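Local coordinates for putative cobalamin synthesis related protein (Corynebacterium diphtheriae, PDB 2NPN) that binds S-adenosylmethionine and is probably a precorrin-6A synthase, a tetrapyrrole methyltransferase of the pathway to adenosylcobalamin, at residues A[12-15]-A[16-19]; A[146-149]-A[150-154]; A[194-197]-A[198-202]. One frame throughout, in Å; residues are numbered along the deposited sequence.

Contact 1: residues A[12-15]-A[16-19]; sequences TGSP and EFLT. With SAM (S-adenosylmethionine), chain C.
T12 meets F17 through its backbone: the carbonyl oxygen O of T12 lies 3.1 Å from CD2 of F17, at the edge of the ring and near its plane, where the slightly positive ring C-H groups suit an oxygen. The threonine side chain turns to the cofactor and to the loop at I142. Its methyl CG2, anti to the backbone N (OG1 is at chi1 -54°), comes within 3.3 Å of N6 of the S-adenosylmethionine adenine, while OG1 is hydrogen-bonded to the carbonyl of I142. G13 follows with a positive phi, a conformation easy for glycine, and turns the chain toward S14.

S14 is gripped at both its oxygens. OG, swung away from its own N, accepts the N-H of E16 at 3.0 Å from E16 N, which makes an ST turn, and S14 O receives F17 N at 3.2 Å. CB of S14 meanwhile packs 3.8 Å from CE2 of F17. P15 has no N-H to give and a phi fixed near -60°, so it suits the first position of a 3-10 turn; its O takes the next bond, from L18 N at 3.3 Å. Both donors stand well above the carbonyl planes, a consequence of the tight i to i+3 winding. E16 lays its CG 4.2 Å above the centre of the F17 ring, covering one face with aliphatic carbon.

Further on, L18 packs on I51 and H55 of helix 42-55, and T19 caps helix 20-28 by bonding A22 N through OG1. A glycine-rich loop leading from the first strand through Pro and Leu-Thr to the first helix is characteristic of the tetrapyrrole methylases, here bordering the S-adenosylmethionine pocket.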
loop_
_atom_site.group_PDB
_atom_site.type_symbol
_atom_site.label_atom_id
_atom_site.label_comp_id
_atom_site.label_asym_id
_atom_site.label_seq_id
_atom_site.Cartn_x
_atom_site.Cartn_y
_atom_site.Cartn_z
ATOM N N THR A 12 -6.130 4.183 1.371
ATOM C CA THR A 12 -5.031 4.697 2.124
ATOM C C THR A 12 -5.592 5.668 3.150
ATOM O O THR A 12 -6.129 6.690 2.775
ATOM C CB THR A 12 -4.086 5.526 1.146
ATOM O OG1 THR A 12 -3.707 4.722 0.009
ATOM C CG2 THR A 12 -2.882 6.008 1.828
ATOM N N GLY A 13 -5.482 5.339 4.432
ATOM C CA GLY A 13 -5.765 6.329 5.475
ATOM C C GLY A 13 -7.213 6.617 5.906
ATOM O O GLY A 13 -7.402 6.979 7.091
ATOM N N SER A 14 -8.206 6.494 4.998
ATOM C CA SER A 14 -9.616 6.871 5.249
ATOM C C SER A 14 -10.674 5.955 4.624
ATOM O O SER A 14 -10.530 5.605 3.452
ATOM C CB SER A 14 -9.881 8.260 4.667
ATOM O OG SER A 14 -11.288 8.499 4.597
ATOM N N PRO A 15 -11.770 5.633 5.355
ATOM C CA PRO A 15 -12.876 4.845 4.755
ATOM C C PRO A 15 -13.545 5.485 3.522
ATOM O O PRO A 15 -14.161 4.746 2.738
ATOM C CB PRO A 15 -13.903 4.712 5.884
ATOM C CG PRO A 15 -13.198 5.062 7.110
ATOM C CD PRO A 15 -12.064 5.967 6.766
ATOM N N GLU A 16 -13.398 6.805 3.361
ATOM C CA GLU A 16 -14.042 7.566 2.258
ATOM C C GLU A 16 -13.449 7.185 0.899
ATOM O O GLU A 16 -14.064 7.406 -0.127
ATOM C CB GLU A 16 -13.931 9.095 2.462
ATOM C CG GLU A 16 -12.510 9.709 2.211
ATOM C CD GLU A 16 -12.396 11.209 2.516
ATOM O OE1 GLU A 16 -13.448 11.908 2.688
ATOM O OE2 GLU A 16 -11.221 11.677 2.572
ATOM N N PHE A 17 -12.250 6.607 0.888
ATOM C CA PHE A 17 -11.617 6.237 -0.392
ATOM C C PHE A 17 -12.093 4.889 -0.957
ATOM O O PHE A 17 -11.693 4.524 -2.067
ATOM C CB PHE A 17 -10.078 6.182 -0.252
ATOM C CG PHE A 17 -9.433 7.525 0.060
ATOM C CD1 PHE A 17 -9.636 8.641 -0.740
ATOM C CD2 PHE A 17 -8.555 7.644 1.140
ATOM C CE1 PHE A 17 -9.032 9.866 -0.443
ATOM C CE2 PHE A 17 -7.961 8.844 1.438
ATOM C CZ PHE A 17 -8.188 9.963 0.688
ATOM N N LEU A 18 -12.890 4.125 -0.223
ATOM C CA LEU A 18 -13.400 2.834 -0.705
ATOM C C LEU A 18 -14.263 3.011 -1.934
ATOM O O LEU A 18 -15.088 3.941 -1.984
ATOM C CB LEU A 18 -14.254 2.120 0.352
ATOM C CG LEU A 18 -13.487 1.453 1.472
ATOM C CD1 LEU A 18 -14.529 0.850 2.448
ATOM C CD2 LEU A 18 -12.540 0.389 0.963
ATOM N N THR A 19 -14.073 2.145 -2.935
ATOM C CA THR A 19 -14.987 2.157 -4.086
ATOM C C THR A 19 -16.261 1.313 -3.842
ATOM O O THR A 19 -16.314 0.393 -3.007
ATOM C CB THR A 19 -14.329 1.647 -5.367
ATOM O OG1 THR A 19 -14.027 0.256 -5.187
ATOM C CG2 THR A 19 -13.020 2.459 -5.683
HETATM N N SAM C . -0.317 -0.896 -2.395
HETATM C CA SAM C . 0.033 0.383 -1.706
HETATM C C SAM C . -0.536 1.583 -2.440
HETATM O O SAM C . -0.337 2.736 -1.971
HETATM O OXT SAM C . -1.225 1.403 -3.463
HETATM C CB SAM C . 1.559 0.507 -1.543
HETATM C CG SAM C . 2.168 -0.518 -0.584
HETATM S SD SAM C . 3.955 -0.337 -0.253
HETATM C CE SAM C . 4.126 -1.827 0.772
HETATM C "C5'" SAM C . 4.151 0.828 1.140
HETATM C "C4'" SAM C . 4.588 2.243 0.723
HETATM O "O4'" SAM C . 3.479 2.944 0.269
HETATM C "C3'" SAM C . 5.146 3.113 1.850
HETATM O "O3'" SAM C . 6.506 2.865 2.100
HETATM C "C2'" SAM C . 4.890 4.515 1.368
HETATM O "O2'" SAM C . 5.813 4.841 0.343
HETATM C "C1'" SAM C . 3.524 4.288 0.756
HETATM N N9 SAM C . 2.415 4.539 1.703
HETATM C C8 SAM C . 1.413 3.636 2.019
HETATM N N7 SAM C . 0.521 4.203 2.836
HETATM C C5 SAM C . 0.914 5.499 3.019
HETATM C C6 SAM C . 0.350 6.565 3.705
HETATM N N6 SAM C . -0.809 6.443 4.402
HETATM N N1 SAM C . 0.999 7.794 3.687
HETATM C C2 SAM C . 2.144 7.958 2.931
HETATM N N3 SAM C . 2.701 6.912 2.246
HETATM C C4 SAM C . 2.091 5.701 2.261
#

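Contact 2: residues A[146-149]-A[150-154]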
loop_
_atom_site.group_PDB
_atom_site.type_symbol
_atom_site.label_atom_id
_atom_site.label_comp_id
_atom_site.label_asym_id
_atom_site.label_seq_id
_atom_site.Cartn_x
_atom_site.Cartn_y
_atom_site.Cartn_z
ATOM N N GLN A 146 -1.872 8.615 -5.287
ATOM C CA GLN A 146 -3.060 9.424 -5.644
ATOM C C GLN A 146 -3.500 10.308 -4.499
ATOM O O GLN A 146 -3.993 11.430 -4.713
ATOM C CB GLN A 146 -4.187 8.483 -6.060
ATOM C CG GLN A 146 -3.990 7.892 -7.405
ATOM C CD GLN A 146 -4.999 6.774 -7.639
ATOM O OE1 GLN A 146 -6.001 6.965 -8.331
ATOM N NE2 GLN A 146 -4.749 5.617 -7.068
ATOM N N VAL A 147 -3.356 9.828 -3.260
ATOM C CA VAL A 147 -3.697 10.663 -2.089
ATOM C C VAL A 147 -2.669 11.810 -1.974
ATOM O O VAL A 147 -3.052 12.928 -1.694
ATOM C CB VAL A 147 -3.827 9.855 -0.798
ATOM C CG1 VAL A 147 -4.253 10.768 0.332
ATOM C CG2 VAL A 147 -4.901 8.726 -0.985
ATOM N N LEU A 148 -1.387 11.545 -2.202
ATOM C CA LEU A 148 -0.380 12.602 -2.134
ATOM C C LEU A 148 -0.727 13.738 -3.117
ATOM O O LEU A 148 -0.728 14.929 -2.773
ATOM C CB LEU A 148 1.011 12.032 -2.478
ATOM C CG LEU A 148 2.108 13.116 -2.492
ATOM C CD1 LEU A 148 2.602 13.490 -1.088
ATOM C CD2 LEU A 148 3.315 12.634 -3.332
ATOM N N THR A 149 -0.991 13.367 -4.374
ATOM C CA THR A 149 -1.212 14.396 -5.398
ATOM C C THR A 149 -2.546 15.094 -5.110
ATOM O O THR A 149 -2.663 16.309 -5.304
ATOM C CB THR A 149 -1.125 13.829 -6.806
ATOM O OG1 THR A 149 -1.987 12.703 -6.936
ATOM C CG2 THR A 149 0.312 13.398 -7.088
ATOM N N ALA A 150 -3.560 14.377 -4.643
ATOM C CA ALA A 150 -4.855 15.001 -4.392
ATOM C C ALA A 150 -4.770 15.968 -3.192
ATOM O O ALA A 150 -5.271 17.086 -3.239
ATOM C CB ALA A 150 -5.976 13.955 -4.179
ATOM N N GLU A 151 -4.085 15.543 -2.111
ATOM C CA GLU A 151 -3.990 16.382 -0.937
ATOM C C GLU A 151 -3.178 17.666 -1.178
ATOM O O GLU A 151 -3.491 18.748 -0.630
ATOM C CB GLU A 151 -3.433 15.601 0.237
ATOM C CG GLU A 151 -4.400 14.527 0.778
ATOM C CD GLU A 151 -5.690 15.136 1.320
ATOM O OE1 GLU A 151 -5.651 15.992 2.241
ATOM O OE2 GLU A 151 -6.792 14.773 0.818
ATOM N N HIS A 152 -2.148 17.565 -2.017
ATOM C CA HIS A 152 -1.380 18.752 -2.470
ATOM C C HIS A 152 -2.004 19.548 -3.629
ATOM O O HIS A 152 -1.536 20.679 -3.917
ATOM C CB HIS A 152 0.037 18.363 -2.850
ATOM C CG HIS A 152 0.952 18.148 -1.671
ATOM N ND1 HIS A 152 1.424 19.199 -0.904
ATOM C CD2 HIS A 152 1.506 17.022 -1.160
ATOM C CE1 HIS A 152 2.247 18.720 0.019
ATOM N NE2 HIS A 152 2.325 17.403 -0.124
ATOM N N GLY A 153 -3.049 18.982 -4.253
ATOM C CA GLY A 153 -3.732 19.626 -5.351
ATOM C C GLY A 153 -2.873 19.838 -6.565
ATOM O O GLY A 153 -2.920 20.910 -7.217
ATOM N N ILE A 154 -2.076 18.816 -6.891
ATOM C CA ILE A 154 -1.153 18.898 -7.993
ATOM C C ILE A 154 -1.408 17.781 -9.026
ATOM O O ILE A 154 -2.092 16.766 -8.779
ATOM C CB ILE A 154 0.332 18.789 -7.540
ATOM C CG1 ILE A 154 0.616 17.470 -6.842
ATOM C CG2 ILE A 154 0.711 19.977 -6.629
ATOM C CD1 ILE A 154 2.112 17.242 -6.530
#
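H152 folds back along the last turn of its helix onto L148, one turn earlier. Its CB sits 3.5 Å from L148 O, the same carbonyl that accepts H152 N at 3.1 Å. With CG anti to the carbonyl carbon (chi1 -78°), the imidazole stays beside that oxygen: L148 O lies at the ring edge, next to CG and 3.5 Å from CD2 of H152. CD2 also meets CD1 of L148 at 3.7 Å, a methyl lying in the ring plane at the edge. NE2, beside the same methyl, makes its hydrogen bond to the carbonyl of W204, while W203 meets the ring edge-to-face. A histidine suits this place because one edge offers carbon to the leucine and a nitrogen to a strand carbonyl.

Helix 144-152 stops here in a Schellman motif. G153 takes up the positive phi that glycine tolerates readily, its N bonds back to A150 O, and I154 N reaches T149 O at 3.0 Å with an N-H...O angle of 167°. The threonine's methyl supplies a nonpolar touch across this end: CG1 of I154, set between its N and carbonyl carbon (chi1 60°), lies 4.1 Å from CG2 of T149. The two side chains cross at about a right angle. T149 OG1 turns back to the carbonyl of V145, which satisfies a hydroxyl within the helix.

On another flank V147 and E151 run side by side, CG1 of the valine 3.8 Å from CG of the glutamate. The buried valine also faces L208, whereas E151 is bent at chi2 and is hydrogen-bonded through OE1 to NE2 of Q213.

Contact 3: residues A[194-197]-A[198-202]; sequences DVAT and EHTYM
The imidazole of H199, whose CB lies 3.7 Å from T197 OG1, has CG of E198 over the centre of one face, 3.7 Å above its plane; the threonine hydroxyl approaches obliquely. E249 and D251 also touch the H199 side chain. The other aromatic group, the ring of Y201, meets Y219 edge-to-face and also contacts W203.

From T197 to T200 the chain makes a type I beta turn. T200 N bonds T197 O at 3.2 Å, with the donor well above the carbonyl plane, and a water bridges T197 O and T200 O. Threonine at each end adds side-chain bonds. OG1 of T197, placed between its own N and carbonyl carbon (chi1 77°), takes the N-H of H199 at 3.0 Å, forming an ST turn. In return T200 OG1 accepts T197 N at 2.8 Å, nearly straight at 168°. Each hydroxyl is also hydrogen-bonded to E249, T197 to OE2 and T200 to OE1, so a single carboxylate spans both ends of the turn. A196 supplies the nonpolar side: its small CB rests 4.0 Å from CB of T200, and both residues pack on V220.

The turn joins the weakly bonded helix 192-195 to strand 200-206, which runs antiparallel between strands 243-249 and 214-217. Helix 220-238 lies against A196 and T200. H199 pairs by backbone with L250; L250 and Y219 form the magnesium site, and the ion lies about 4 Å from the H199 side chain.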
loop_
_atom_site.group_PDB
_atom_site.type_symbol
_atom_site.label_atom_id
_atom_site.label_comp_id
_atom_site.label_asym_id
_atom_site.label_seq_id
_atom_site.Cartn_x
_atom_site.Cartn_y
_atom_site.Cartn_z
ATOM N N ASP A 194 20.005 13.250 -1.241
ATOM C CA ASP A 194 21.122 12.719 -2.009
ATOM C C ASP A 194 21.071 13.064 -3.499
ATOM O O ASP A 194 22.100 12.988 -4.178
ATOM C CB ASP A 194 21.162 11.193 -1.840
ATOM C CG ASP A 194 21.162 10.755 -0.360
ATOM O OD1 ASP A 194 21.892 11.356 0.456
ATOM O OD2 ASP A 194 20.421 9.805 -0.031
ATOM N N VAL A 195 19.906 13.436 -4.010
ATOM C CA VAL A 195 19.748 13.622 -5.451
ATOM C C VAL A 195 19.321 15.027 -5.877
ATOM O O VAL A 195 19.257 15.325 -7.059
ATOM C CB VAL A 195 18.742 12.626 -6.035
ATOM C CG1 VAL A 195 19.242 11.203 -5.783
ATOM C CG2 VAL A 195 17.348 12.793 -5.429
ATOM N N ALA A 196 18.997 15.867 -4.910
ATOM C CA ALA A 196 18.518 17.223 -5.226
ATOM C C ALA A 196 19.573 18.118 -5.854
ATOM O O ALA A 196 20.766 18.032 -5.556
ATOM C CB ALA A 196 17.943 17.869 -3.968
ATOM N N THR A 197 19.101 18.969 -6.765
ATOM C CA THR A 197 19.812 20.141 -7.252
ATOM C C THR A 197 19.080 21.384 -6.734
ATOM O O THR A 197 18.036 21.268 -6.068
ATOM C CB THR A 197 19.824 20.246 -8.804
ATOM O OG1 THR A 197 18.540 20.709 -9.265
ATOM C CG2 THR A 197 20.190 18.907 -9.460
ATOM N N GLU A 198 19.580 22.561 -7.115
ATOM C CA GLU A 198 18.908 23.794 -6.681
ATOM C C GLU A 198 17.481 23.898 -7.217
ATOM O O GLU A 198 16.674 24.614 -6.619
ATOM C CB GLU A 198 19.717 25.069 -7.008
ATOM C CG GLU A 198 19.738 25.491 -8.427
ATOM C CD GLU A 198 20.493 26.836 -8.701
ATOM O OE1 GLU A 198 20.619 27.750 -7.831
ATOM O OE2 GLU A 198 21.019 26.960 -9.824
ATOM N N HIS A 199 17.175 23.196 -8.314
ATOM C CA HIS A 199 15.857 23.297 -8.969
ATOM C C HIS A 199 14.864 22.220 -8.541
ATOM O O HIS A 199 13.686 22.252 -8.964
ATOM C CB HIS A 199 16.031 23.227 -10.459
ATOM C CG HIS A 199 16.857 24.345 -10.989
ATOM N ND1 HIS A 199 16.517 25.678 -10.816
ATOM C CD2 HIS A 199 18.028 24.338 -11.657
ATOM C CE1 HIS A 199 17.430 26.433 -11.395
ATOM N NE2 HIS A 199 18.376 25.649 -11.890
ATOM N N THR A 200 15.311 21.258 -7.726
ATOM C CA THR A 200 14.450 20.130 -7.351
ATOM C C THR A 200 13.404 20.570 -6.349
ATOM O O THR A 200 13.757 21.073 -5.257
ATOM C CB THR A 200 15.283 19.004 -6.736
ATOM O OG1 THR A 200 16.404 18.727 -7.586
ATOM C CG2 THR A 200 14.384 17.754 -6.511
ATOM N N TYR A 201 12.138 20.361 -6.703
ATOM C CA TYR A 201 11.009 20.704 -5.840
ATOM C C TYR A 201 10.452 19.382 -5.287
ATOM O O TYR A 201 10.450 18.392 -6.019
ATOM C CB TYR A 201 9.915 21.412 -6.622
ATOM C CG TYR A 201 8.992 22.198 -5.731
ATOM C CD1 TYR A 201 9.285 23.517 -5.382
ATOM C CD2 TYR A 201 7.807 21.668 -5.276
ATOM C CE1 TYR A 201 8.447 24.233 -4.568
ATOM C CE2 TYR A 201 6.956 22.392 -4.469
ATOM C CZ TYR A 201 7.276 23.681 -4.112
ATOM O OH TYR A 201 6.484 24.496 -3.293
HETATM N N MSE A 202 9.965 19.395 -4.049
HETATM C CA MSE A 202 9.370 18.193 -3.463
HETATM C C MSE A 202 7.995 18.486 -2.857
HETATM O O MSE A 202 7.787 19.512 -2.182
HETATM C CB MSE A 202 10.288 17.615 -2.362
HETATM C CG MSE A 202 9.700 16.375 -1.701
HETATM SE SE MSE A 202 10.946 15.446 -0.474
HETATM C CE MSE A 202 11.338 16.893 0.751
HETATM O O HOH W 1 16.090 22.323 -4.386
#

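Overall arrangement
All three contacts are local turns or helix ends. Contacts 1 and 2 touch: CG2 of V147 lies 3.9 Å from both CZ of F17 and CB of T12, so the buried valine backs the loop beside S-adenosylmethionine. Contact 2, on helix 144-152, is partly buried, mixes helical bonds with carbon packing, and through H152 bonds W204 of strand 200-206, into which contact 3 leads. Contacts 1 and 3 are mainly surface ST turns, but the first borders the cofactor while the third leans on the carboxylate of E249 and has H199 near the magnesium ion. Contact 1 follows the parallel sheet; contact 3 enters the mixed one, its nearest atoms about 17 Å from contact 1.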